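Local coordinates for protein L-isoleucine-4-hydroxylase (Bacillus thuringiensis, PDB 6LNH) that hydroxylates L-isoleucine to (4S)-4-hydroxy-L-isoleucine as an iron- and ascorbate-dependent dioxygenase that consumes 2-oxoglutarate and molecular oxygen, at residues 45-58 against 112-124. Residues are numbered along the deposited sequence; the frame is centred on the assembly and turned at random.
Sequences NHSLLTQAQLDYYN and INDSFLCNPLIQN
L48 and L49 meet L121 where helix 45-54 crosses the first turn of helix 120-124 almost perpendicularly, at -92° with 9.4 Å between the segment axes. In this cupin-type fold of 2-oxoglutarate dioxygenases, A52 and Y56 pack on M182 of strand 176-184 and F116 of helix 114-117 on L241 of strand 236-247, all in the large antiparallel sheet. L48 lays its CB against L121 CB (3.7 Å), while its methyls CD1 and CD2 lie against P120 CB and CD, the two side chains crossing at about a right angle. L49 has its CB near L121 CD2. The backbone O of L48 accepts twice: from A52 N within its own helix and from N119 ND2 (3.0 Å), which sits tilted 33° from the carbonyl plane. The N119 amide therefore bridges the helices, because its OD1 takes L121 N at 2.8 Å as the N-cap of helix 120-124. A52, small and buried, brings CB to the F116 rim at CE2 and to I122 CD1; I122 CG1 in turn covers one face of that ring. D55 swings its carboxylate toward F116 with CG anti to the backbone N (chi1 -168°), leaving OD2 3.5 Å from F116 CB. OD2 also accepts from Q151 of strand 145-156 and from a water that is held by N113 N. Y56 touches F116 CE2 through CE1 (3.8 Å), and its hydroxyl bonds to the I240 carbonyl of strand 236-247, tying this end of the contact to the sheet. N58 ND2 gives a weak bond to D55 OD1; N113 ND2 donates to the syn lone pair of D55 OD1 at 3.1 Å, with that oxygen close to the N113 amide plane.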
# COMPACT_ATOMS: atom_id res chain seq x y z
N ASN C 45 9.72 -2.02 24.99
CA ASN C 45 8.47 -2.60 24.43
C ASN C 45 8.71 -3.04 22.98
O ASN C 45 8.17 -4.09 22.59
CB ASN C 45 7.29 -1.63 24.56
CG ASN C 45 6.82 -1.47 25.99
OD1 ASN C 45 6.14 -0.49 26.32
ND2 ASN C 45 7.15 -2.42 26.84
N HIS C 46 9.50 -2.27 22.22
CA HIS C 46 9.84 -2.63 20.81
C HIS C 46 10.54 -3.98 20.78
O HIS C 46 10.27 -4.77 19.86
CB HIS C 46 10.68 -1.52 20.18
CG HIS C 46 9.97 -0.22 20.07
ND1 HIS C 46 9.11 0.06 19.03
CD2 HIS C 46 9.97 0.87 20.86
CE1 HIS C 46 8.61 1.27 19.19
NE2 HIS C 46 9.12 1.78 20.30
N SER C 47 11.44 -4.23 21.73
CA SER C 47 12.17 -5.52 21.82
C SER C 47 11.21 -6.63 22.24
O SER C 47 11.33 -7.74 21.70
CB SER C 47 13.33 -5.42 22.77
OG SER C 47 14.56 -5.61 22.10
N LEU C 48 10.29 -6.34 23.16
CA LEU C 48 9.35 -7.34 23.62
C LEU C 48 8.36 -7.69 22.52
O LEU C 48 7.99 -8.86 22.35
CB LEU C 48 8.66 -6.85 24.89
CG LEU C 48 9.64 -6.78 26.07
CD1 LEU C 48 9.01 -6.05 27.24
CD2 LEU C 48 10.13 -8.16 26.49
N LEU C 49 7.97 -6.70 21.72
CA LEU C 49 7.11 -6.95 20.57
C LEU C 49 7.76 -7.92 19.58
O LEU C 49 7.10 -8.84 19.09
CB LEU C 49 6.79 -5.62 19.88
CG LEU C 49 5.89 -5.66 18.65
CD1 LEU C 49 4.53 -6.25 19.01
CD2 LEU C 49 5.73 -4.26 18.08
N THR C 50 9.05 -7.73 19.28
CA THR C 50 9.72 -8.62 18.34
C THR C 50 9.71 -10.07 18.82
O THR C 50 9.50 -10.99 18.03
CB THR C 50 11.16 -8.15 18.09
OG1 THR C 50 11.13 -6.86 17.45
CG2 THR C 50 11.90 -9.12 17.18
N GLN C 51 9.93 -10.29 20.12
CA GLN C 51 9.90 -11.65 20.65
C GLN C 51 8.50 -12.24 20.56
O GLN C 51 8.34 -13.41 20.21
CB GLN C 51 10.37 -11.68 22.10
CG GLN C 51 11.68 -10.99 22.41
CD GLN C 51 12.00 -11.05 23.89
OE1 GLN C 51 11.27 -11.66 24.67
NE2 GLN C 51 13.10 -10.42 24.29
N ALA C 52 7.49 -11.44 20.91
CA ALA C 52 6.11 -11.91 20.79
C ALA C 52 5.75 -12.21 19.34
O ALA C 52 5.07 -13.20 19.05
CB ALA C 52 5.15 -10.87 21.38
N GLN C 53 6.20 -11.36 18.41
CA GLN C 53 5.87 -11.57 17.01
C GLN C 53 6.52 -12.84 16.48
O GLN C 53 5.91 -13.57 15.68
CB GLN C 53 6.33 -10.37 16.17
CG GLN C 53 5.47 -9.13 16.29
CD GLN C 53 6.08 -7.95 15.57
OE1 GLN C 53 7.29 -7.92 15.33
NE2 GLN C 53 5.25 -6.97 15.21
N LEU C 54 7.73 -13.14 16.93
CA LEU C 54 8.45 -14.31 16.44
C LEU C 54 7.83 -15.60 16.95
O LEU C 54 8.05 -16.66 16.34
CB LEU C 54 9.92 -14.23 16.84
CG LEU C 54 10.79 -13.29 16.01
CD1 LEU C 54 12.21 -13.20 16.58
CD2 LEU C 54 10.82 -13.72 14.56
N ASP C 55 7.08 -15.55 18.05
CA ASP C 55 6.45 -16.75 18.57
C ASP C 55 5.35 -17.28 17.66
O ASP C 55 5.02 -18.47 17.73
CB ASP C 55 5.87 -16.49 19.96
CG ASP C 55 5.45 -17.77 20.66
OD1 ASP C 55 6.28 -18.71 20.72
OD2 ASP C 55 4.31 -17.85 21.16
N TYR C 56 4.78 -16.43 16.79
CA TYR C 56 3.73 -16.90 15.90
C TYR C 56 4.25 -17.85 14.83
O TYR C 56 3.44 -18.52 14.18
CB TYR C 56 3.03 -15.71 15.24
CG TYR C 56 2.04 -15.02 16.15
CD1 TYR C 56 2.47 -14.25 17.22
CD2 TYR C 56 0.67 -15.17 15.96
CE1 TYR C 56 1.57 -13.62 18.06
CE2 TYR C 56 -0.24 -14.55 16.80
CZ TYR C 56 0.21 -13.78 17.85
OH TYR C 56 -0.69 -13.16 18.68
N TYR C 57 5.57 -17.94 14.65
CA TYR C 57 6.16 -18.92 13.76
C TYR C 57 6.28 -20.31 14.39
O TYR C 57 6.78 -21.22 13.73
CB TYR C 57 7.54 -18.45 13.29
CG TYR C 57 7.51 -17.21 12.42
CD1 TYR C 57 7.35 -15.95 12.98
CD2 TYR C 57 7.63 -17.31 11.04
CE1 TYR C 57 7.31 -14.82 12.18
CE2 TYR C 57 7.60 -16.18 10.24
CZ TYR C 57 7.44 -14.94 10.82
OH TYR C 57 7.40 -13.81 10.03
N ASN C 58 5.86 -20.47 15.65
CA ASN C 58 5.89 -21.77 16.32
C ASN C 58 4.53 -22.44 16.42
O ASN C 58 4.45 -23.60 16.84
CB ASN C 58 6.48 -21.61 17.73
CG ASN C 58 7.95 -21.23 17.70
OD1 ASN C 58 8.76 -21.87 17.03
ND2 ASN C 58 8.31 -20.17 18.43
N ILE C 112 -0.65 -21.74 24.88
CA ILE C 112 0.32 -20.71 24.52
C ILE C 112 1.61 -20.95 25.29
O ILE C 112 1.60 -21.28 26.48
CB ILE C 112 -0.26 -19.32 24.81
CG1 ILE C 112 -1.49 -19.07 23.94
CG2 ILE C 112 0.79 -18.24 24.56
CD1 ILE C 112 -2.34 -17.91 24.40
N ASN C 113 2.74 -20.80 24.60
CA ASN C 113 4.04 -21.00 25.22
C ASN C 113 4.21 -20.08 26.43
O ASN C 113 3.78 -18.93 26.43
CB ASN C 113 5.16 -20.75 24.21
CG ASN C 113 5.20 -21.82 23.13
OD1 ASN C 113 4.76 -22.95 23.35
ND2 ASN C 113 5.73 -21.47 21.96
N ASP C 114 4.85 -20.62 27.48
CA ASP C 114 5.10 -19.85 28.69
C ASP C 114 5.90 -18.58 28.42
O ASP C 114 5.64 -17.54 29.03
CB ASP C 114 5.81 -20.72 29.72
CG ASP C 114 4.88 -21.69 30.42
OD1 ASP C 114 3.75 -21.28 30.76
OD2 ASP C 114 5.28 -22.85 30.61
N SER C 115 6.87 -18.65 27.50
CA SER C 115 7.69 -17.47 27.21
C SER C 115 6.86 -16.33 26.62
O SER C 115 7.19 -15.16 26.83
CB SER C 115 8.82 -17.85 26.25
OG SER C 115 8.32 -18.57 25.14
N PHE C 116 5.79 -16.65 25.89
CA PHE C 116 4.90 -15.63 25.37
C PHE C 116 4.01 -15.06 26.47
O PHE C 116 3.76 -13.85 26.51
CB PHE C 116 4.07 -16.21 24.21
CG PHE C 116 3.07 -15.24 23.61
CD1 PHE C 116 1.90 -14.87 24.28
CD2 PHE C 116 3.29 -14.71 22.35
CE1 PHE C 116 1.00 -13.99 23.71
CE2 PHE C 116 2.39 -13.83 21.77
CZ PHE C 116 1.24 -13.47 22.45
N LEU C 117 3.54 -15.92 27.39
CA LEU C 117 2.61 -15.44 28.41
C LEU C 117 3.31 -14.58 29.46
O LEU C 117 2.69 -13.66 30.00
CB LEU C 117 1.94 -16.63 29.10
CG LEU C 117 0.90 -17.47 28.37
CD1 LEU C 117 0.58 -18.71 29.18
CD2 LEU C 117 -0.36 -16.65 28.12
N CYS C 118 4.58 -14.85 29.76
CA CYS C 118 5.33 -14.03 30.70
C CYS C 118 6.05 -12.86 30.05
O CYS C 118 6.66 -12.06 30.76
CB CYS C 118 6.31 -14.90 31.49
SG CYS C 118 7.64 -15.63 30.54
N ASN C 119 6.02 -12.75 28.72
CA ASN C 119 6.56 -11.58 28.05
C ASN C 119 5.93 -10.33 28.66
O ASN C 119 4.70 -10.16 28.56
CB ASN C 119 6.30 -11.65 26.54
CG ASN C 119 6.82 -10.44 25.77
OD1 ASN C 119 6.71 -9.29 26.21
ND2 ASN C 119 7.39 -10.70 24.61
N PRO C 120 6.71 -9.45 29.29
CA PRO C 120 6.12 -8.30 29.99
C PRO C 120 5.17 -7.47 29.15
O PRO C 120 4.25 -6.85 29.70
CB PRO C 120 7.36 -7.49 30.40
CG PRO C 120 8.41 -8.54 30.59
CD PRO C 120 8.17 -9.50 29.45
N LEU C 121 5.36 -7.42 27.83
CA LEU C 121 4.43 -6.67 26.99
C LEU C 121 3.07 -7.36 26.92
O LEU C 121 2.03 -6.71 27.00
CB LEU C 121 5.02 -6.48 25.59
CG LEU C 121 4.11 -5.88 24.52
CD1 LEU C 121 3.77 -4.44 24.84
CD2 LEU C 121 4.77 -5.98 23.16
N ILE C 122 3.07 -8.69 26.76
CA ILE C 122 1.83 -9.45 26.76
C ILE C 122 1.11 -9.33 28.10
O ILE C 122 -0.11 -9.15 28.15
CB ILE C 122 2.10 -10.93 26.40
CG1 ILE C 122 2.68 -11.02 24.99
CG2 ILE C 122 0.82 -11.75 26.52
CD1 ILE C 122 1.91 -10.22 23.95
N GLN C 123 1.86 -9.41 29.21
CA GLN C 123 1.24 -9.27 30.53
C GLN C 123 0.62 -7.89 30.69
O GLN C 123 -0.45 -7.75 31.31
CB GLN C 123 2.28 -9.50 31.63
CG GLN C 123 2.67 -10.95 31.88
CD GLN C 123 3.80 -11.06 32.90
OE1 GLN C 123 4.49 -10.08 33.17
NE2 GLN C 123 3.97 -12.24 33.47
N ASN C 124 1.27 -6.86 30.15
CA ASN C 124 0.72 -5.51 30.25
C ASN C 124 -0.55 -5.36 29.41
O ASN C 124 -1.49 -4.66 29.82
CB ASN C 124 1.76 -4.49 29.82
CG ASN C 124 1.31 -3.06 30.05
OD1 ASN C 124 0.58 -2.78 30.99
ND2 ASN C 124 1.72 -2.16 29.16
O HOH W 1 2.54 -20.23 21.68